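RNA silencing suppressor p19 (Carnation Italian ringspot virus, PDB 6BJH) suppresses RNA silencing in the plant host by binding short interfering RNAs as a homodimer, acting as a molecular caliper that selects duplexes by length. Local coordinates at residues 59-64 with 112-117. The protein carries 1 engineered substitution. Numbering follows the deposited sequence.
Sequences FKESWG and YSIRFR. With nucleotides of chain C; nucleotides of chain D.
Paired backbones of Lys-60 with Arg-115 and Ser-62 with Ser-113 join two antiparallel strands and illustrate how a sheet can give one face to RNA and the other to a protein core. Arg-115 N donates to Lys-60 O (2.9 Å), and the return bond from Lys-60 N is weak; Ser-62 and Ser-113 bond in both directions, Ser-62 N reaching Ser-113 O at 2.9 Å.

On the RNA face, contacts are with the sugar-phosphate backbone, consistent with recognition that does not depend on base sequence. The fully extended chain of Lys-60 carries NZ to OP1 of C2 of chain C in a weak hydrogen bond (3.0 Å). Ser-113 OG packs against C5' of A11 of chain D, and Arg-115 CD lies beside OP1 of U12 of chain D, while its NH2 forms a salt bridge to another phosphate.

The other face combines aromatic and apolar contacts with a buried carboxylate. Tyr-112 CB sits over the Trp-63 six-membered ring, 3.6 Å from its centroid, a CH-pi contact; with CG anti to the backbone N (chi1 170°), the phenol runs on toward Glu-61, whose OE1 accepts from OH. Phe-59 CD1 meets Ile-114 CD1.

Lys-141 of helix 130-146 forms a salt bridge with the same OE1, and Ser-89 bonds to OE2. That helix packs on this face, and strands 68-75 and 119-126 flank the pair.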
loop_
_atom_site.group_PDB
_atom_site.type_symbol
_atom_site.label_atom_id
_atom_site.label_comp_id
_atom_site.label_asym_id
_atom_site.label_seq_id
_atom_site.Cartn_x
_atom_site.Cartn_y
_atom_site.Cartn_z
ATOM N N PHE B 59 -6.345 14.853 1.653
ATOM C CA PHE B 59 -5.519 13.757 1.184
ATOM C C PHE B 59 -5.542 13.712 -0.337
ATOM O O PHE B 59 -6.363 14.359 -0.993
ATOM C CB PHE B 59 -6.005 12.422 1.760
ATOM C CG PHE B 59 -7.421 12.082 1.387
ATOM C CD1 PHE B 59 -7.697 11.390 0.219
ATOM C CD2 PHE B 59 -8.476 12.452 2.203
ATOM C CE1 PHE B 59 -8.995 11.073 -0.127
ATOM C CE2 PHE B 59 -9.779 12.138 1.861
ATOM C CZ PHE B 59 -10.037 11.447 0.694
ATOM N N LYS B 60 -4.621 12.931 -0.895
ATOM C CA LYS B 60 -4.534 12.708 -2.332
ATOM C C LYS B 60 -4.699 11.217 -2.588
ATOM O O LYS B 60 -3.966 10.403 -2.016
ATOM C CB LYS B 60 -3.199 13.210 -2.886
ATOM C CG LYS B 60 -3.085 13.110 -4.392
ATOM C CD LYS B 60 -1.724 13.560 -4.884
ATOM C CE LYS B 60 -1.580 13.321 -6.375
ATOM N NZ LYS B 60 -0.207 13.607 -6.859
ATOM N N GLU B 61 -5.666 10.862 -3.430
ATOM C CA GLU B 61 -5.943 9.471 -3.759
ATOM C C GLU B 61 -5.978 9.303 -5.270
ATOM O O GLU B 61 -6.178 10.262 -6.020
ATOM C CB GLU B 61 -7.270 8.995 -3.150
ATOM C CG GLU B 61 -8.488 9.755 -3.639
ATOM C CD GLU B 61 -9.777 9.253 -3.019
ATOM O OE1 GLU B 61 -9.752 8.191 -2.364
ATOM O OE2 GLU B 61 -10.817 9.923 -3.184
ATOM N N SER B 62 -5.785 8.063 -5.712
ATOM C CA SER B 62 -5.742 7.770 -7.134
ATOM C C SER B 62 -6.221 6.348 -7.381
ATOM O O SER B 62 -6.067 5.465 -6.532
ATOM C CB SER B 62 -4.327 7.951 -7.698
ATOM O OG SER B 62 -3.416 7.059 -7.080
ATOM N N TRP B 63 -6.806 6.142 -8.559
ATOM C CA TRP B 63 -7.227 4.827 -9.023
ATOM C C TRP B 63 -6.562 4.542 -10.360
ATOM O O TRP B 63 -6.674 5.340 -11.296
ATOM C CB TRP B 63 -8.747 4.745 -9.162
ATOM C CG TRP B 63 -9.421 4.164 -7.965
ATOM C CD1 TRP B 63 -10.183 4.827 -7.051
ATOM C CD2 TRP B 63 -9.396 2.793 -7.551
ATOM N NE1 TRP B 63 -10.636 3.955 -6.092
ATOM C CE2 TRP B 63 -10.166 2.699 -6.377
ATOM C CE3 TRP B 63 -8.796 1.637 -8.060
ATOM C CZ2 TRP B 63 -10.350 1.493 -5.699
ATOM C CZ3 TRP B 63 -8.982 0.442 -7.386
ATOM C CH2 TRP B 63 -9.752 0.380 -6.219
ATOM N N GLY B 64 -5.875 3.407 -10.443
ATOM C CA GLY B 64 -5.163 3.036 -11.648
ATOM C C GLY B 64 -5.616 1.710 -12.220
ATOM O O GLY B 64 -5.567 0.680 -11.540
ATOM N N TYR B 112 -4.812 1.142 -6.064
ATOM C CA TYR B 112 -5.402 2.306 -5.413
ATOM C C TYR B 112 -4.422 2.808 -4.366
ATOM O O TYR B 112 -4.033 2.056 -3.468
ATOM C CB TYR B 112 -6.744 1.976 -4.760
ATOM C CG TYR B 112 -7.253 3.092 -3.882
ATOM C CD1 TYR B 112 -7.998 4.133 -4.414
ATOM C CD2 TYR B 112 -6.970 3.117 -2.523
ATOM C CE1 TYR B 112 -8.458 5.162 -3.618
ATOM C CE2 TYR B 112 -7.425 4.142 -1.717
ATOM C CZ TYR B 112 -8.169 5.162 -2.271
ATOM O OH TYR B 112 -8.627 6.186 -1.476
ATOM N N SER B 113 -4.033 4.074 -4.479
ATOM C CA SER B 113 -3.067 4.683 -3.578
ATOM C C SER B 113 -3.671 5.931 -2.952
ATOM O O SER B 113 -4.433 6.656 -3.599
ATOM C CB SER B 113 -1.776 5.036 -4.317
ATOM O OG SER B 113 -0.833 5.613 -3.437
ATOM N N ILE B 114 -3.333 6.175 -1.688
ATOM C CA ILE B 114 -3.823 7.345 -0.964
ATOM C C ILE B 114 -2.773 7.754 0.060
ATOM O O ILE B 114 -2.247 6.910 0.791
ATOM C CB ILE B 114 -5.176 7.069 -0.279
ATOM C CG1 ILE B 114 -5.619 8.294 0.528
ATOM C CG2 ILE B 114 -5.083 5.828 0.606
ATOM C CD1 ILE B 114 -7.034 8.207 1.046
ATOM N N ARG B 115 -2.475 9.050 0.116
ATOM C CA ARG B 115 -1.482 9.587 1.037
ATOM C C ARG B 115 -2.137 10.590 1.974
ATOM O O ARG B 115 -2.978 11.393 1.553
ATOM C CB ARG B 115 -0.326 10.251 0.283
ATOM C CG ARG B 115 0.778 10.765 1.189
ATOM C CD ARG B 115 2.056 11.026 0.409
ATOM N NE ARG B 115 3.109 11.598 1.245
ATOM C CZ ARG B 115 3.288 12.900 1.456
ATOM N NH1 ARG B 115 2.484 13.792 0.891
ATOM N NH2 ARG B 115 4.277 13.312 2.238
ATOM N N PHE B 116 -1.740 10.540 3.244
ATOM C CA PHE B 116 -2.316 11.399 4.271
ATOM C C PHE B 116 -1.444 11.357 5.520
ATOM O O PHE B 116 -1.097 10.274 6.003
ATOM C CB PHE B 116 -3.749 10.961 4.587
ATOM C CG PHE B 116 -4.427 11.793 5.642
ATOM C CD1 PHE B 116 -4.684 13.136 5.428
ATOM C CD2 PHE B 116 -4.826 11.225 6.839
ATOM C CE1 PHE B 116 -5.311 13.899 6.393
ATOM C CE2 PHE B 116 -5.454 11.982 7.806
ATOM C CZ PHE B 116 -5.697 13.320 7.582
ATOM N N ARG B 117 -1.082 12.531 6.044
ATOM C CA ARG B 117 -0.166 12.645 7.180
ATOM C C ARG B 117 1.220 12.108 6.839
ATOM O O ARG B 117 1.929 11.597 7.708
ATOM C CB ARG B 117 -0.708 11.926 8.416
ATOM C CG ARG B 117 -2.069 12.402 8.876
ATOM C CD ARG B 117 -2.504 11.650 10.120
ATOM N NE ARG B 117 -3.832 12.043 10.574
ATOM C CZ ARG B 117 -4.382 11.634 11.712
ATOM N NH1 ARG B 117 -3.715 10.820 12.519
ATOM N NH2 ARG B 117 -5.599 12.041 12.048
ATOM P P C C 2 -0.707 17.472 -6.388
ATOM O OP1 C C 2 -1.501 16.284 -6.793
ATOM O OP2 C C 2 0.638 17.279 -5.793
ATOM O "O5'" C C 2 -0.551 18.414 -7.662
ATOM C "C5'" C C 2 -1.693 18.846 -8.386
ATOM C "C4'" C C 2 -1.316 19.730 -9.548
ATOM O "O4'" C C 2 -0.754 20.978 -9.063
ATOM C "C3'" C C 2 -0.247 19.186 -10.480
ATOM O "O3'" C C 2 -0.739 18.231 -11.403
ATOM C "C2'" C C 2 0.291 20.454 -11.127
ATOM O "O2'" C C 2 -0.587 20.930 -12.135
ATOM C "C1'" C C 2 0.255 21.424 -9.948
ATOM N N1 C C 2 1.544 21.454 -9.221
ATOM C C2 C C 2 2.603 22.181 -9.767
ATOM O O2 C C 2 2.429 22.783 -10.836
ATOM N N3 C C 2 3.787 22.215 -9.115
ATOM C C4 C C 2 3.935 21.557 -7.965
ATOM N N4 C C 2 5.122 21.620 -7.357
ATOM C C5 C C 2 2.873 20.804 -7.387
ATOM C C6 C C 2 1.706 20.779 -8.043
ATOM P P A D 11 1.146 7.530 -7.965
ATOM O OP1 A D 11 0.034 8.400 -7.507
ATOM O OP2 A D 11 2.146 8.067 -8.924
ATOM O "O5'" A D 11 1.916 7.006 -6.675
ATOM C "C5'" A D 11 1.215 6.306 -5.661
ATOM C "C4'" A D 11 2.149 5.726 -4.632
ATOM O "O4'" A D 11 2.900 4.618 -5.199
ATOM C "C3'" A D 11 3.232 6.652 -4.108
ATOM O "O3'" A D 11 2.772 7.600 -3.164
ATOM C "C2'" A D 11 4.246 5.665 -3.556
ATOM O "O2'" A D 11 3.808 5.111 -2.324
ATOM C "C1'" A D 11 4.192 4.578 -4.625
ATOM N N9 A D 11 5.195 4.815 -5.680
ATOM C C8 A D 11 5.019 5.366 -6.925
ATOM N N7 A D 11 6.125 5.447 -7.626
ATOM C C5 A D 11 7.093 4.923 -6.782
ATOM C C6 A D 11 8.477 4.726 -6.930
ATOM N N6 A D 11 9.164 5.049 -8.029
ATOM N N1 A D 11 9.144 4.177 -5.892
ATOM C C2 A D 11 8.462 3.851 -4.785
ATOM N N3 A D 11 7.165 3.986 -4.526
ATOM C C4 A D 11 6.533 4.534 -5.578
ATOM P P U D 12 3.519 9.016 -3.044
ATOM O OP1 U D 12 2.628 9.950 -2.313
ATOM O OP2 U D 12 4.015 9.393 -4.391
ATOM O "O5'" U D 12 4.785 8.696 -2.133
ATOM C "C5'" U D 12 4.621 8.090 -0.860
ATOM C "C4'" U D 12 5.874 7.380 -0.410
ATOM O "O4'" U D 12 6.321 6.444 -1.425
ATOM C "C3'" U D 12 7.088 8.261 -0.173
ATOM O "O3'" U D 12 7.041 8.946 1.066
ATOM C "C2'" U D 12 8.236 7.270 -0.286
ATOM O "O2'" U D 12 8.375 6.508 0.905
ATOM C "C1'" U D 12 7.733 6.353 -1.402
ATOM N N1 U D 12 8.267 6.744 -2.727
ATOM C C2 U D 12 9.597 6.459 -2.980
ATOM O O2 U D 12 10.326 5.915 -2.168
ATOM N N3 U D 12 10.042 6.839 -4.222
ATOM C C4 U D 12 9.310 7.460 -5.215
ATOM O O4 U D 12 9.857 7.739 -6.284
ATOM C C5 U D 12 7.943 7.719 -4.879
ATOM C C6 U D 12 7.484 7.361 -3.674
#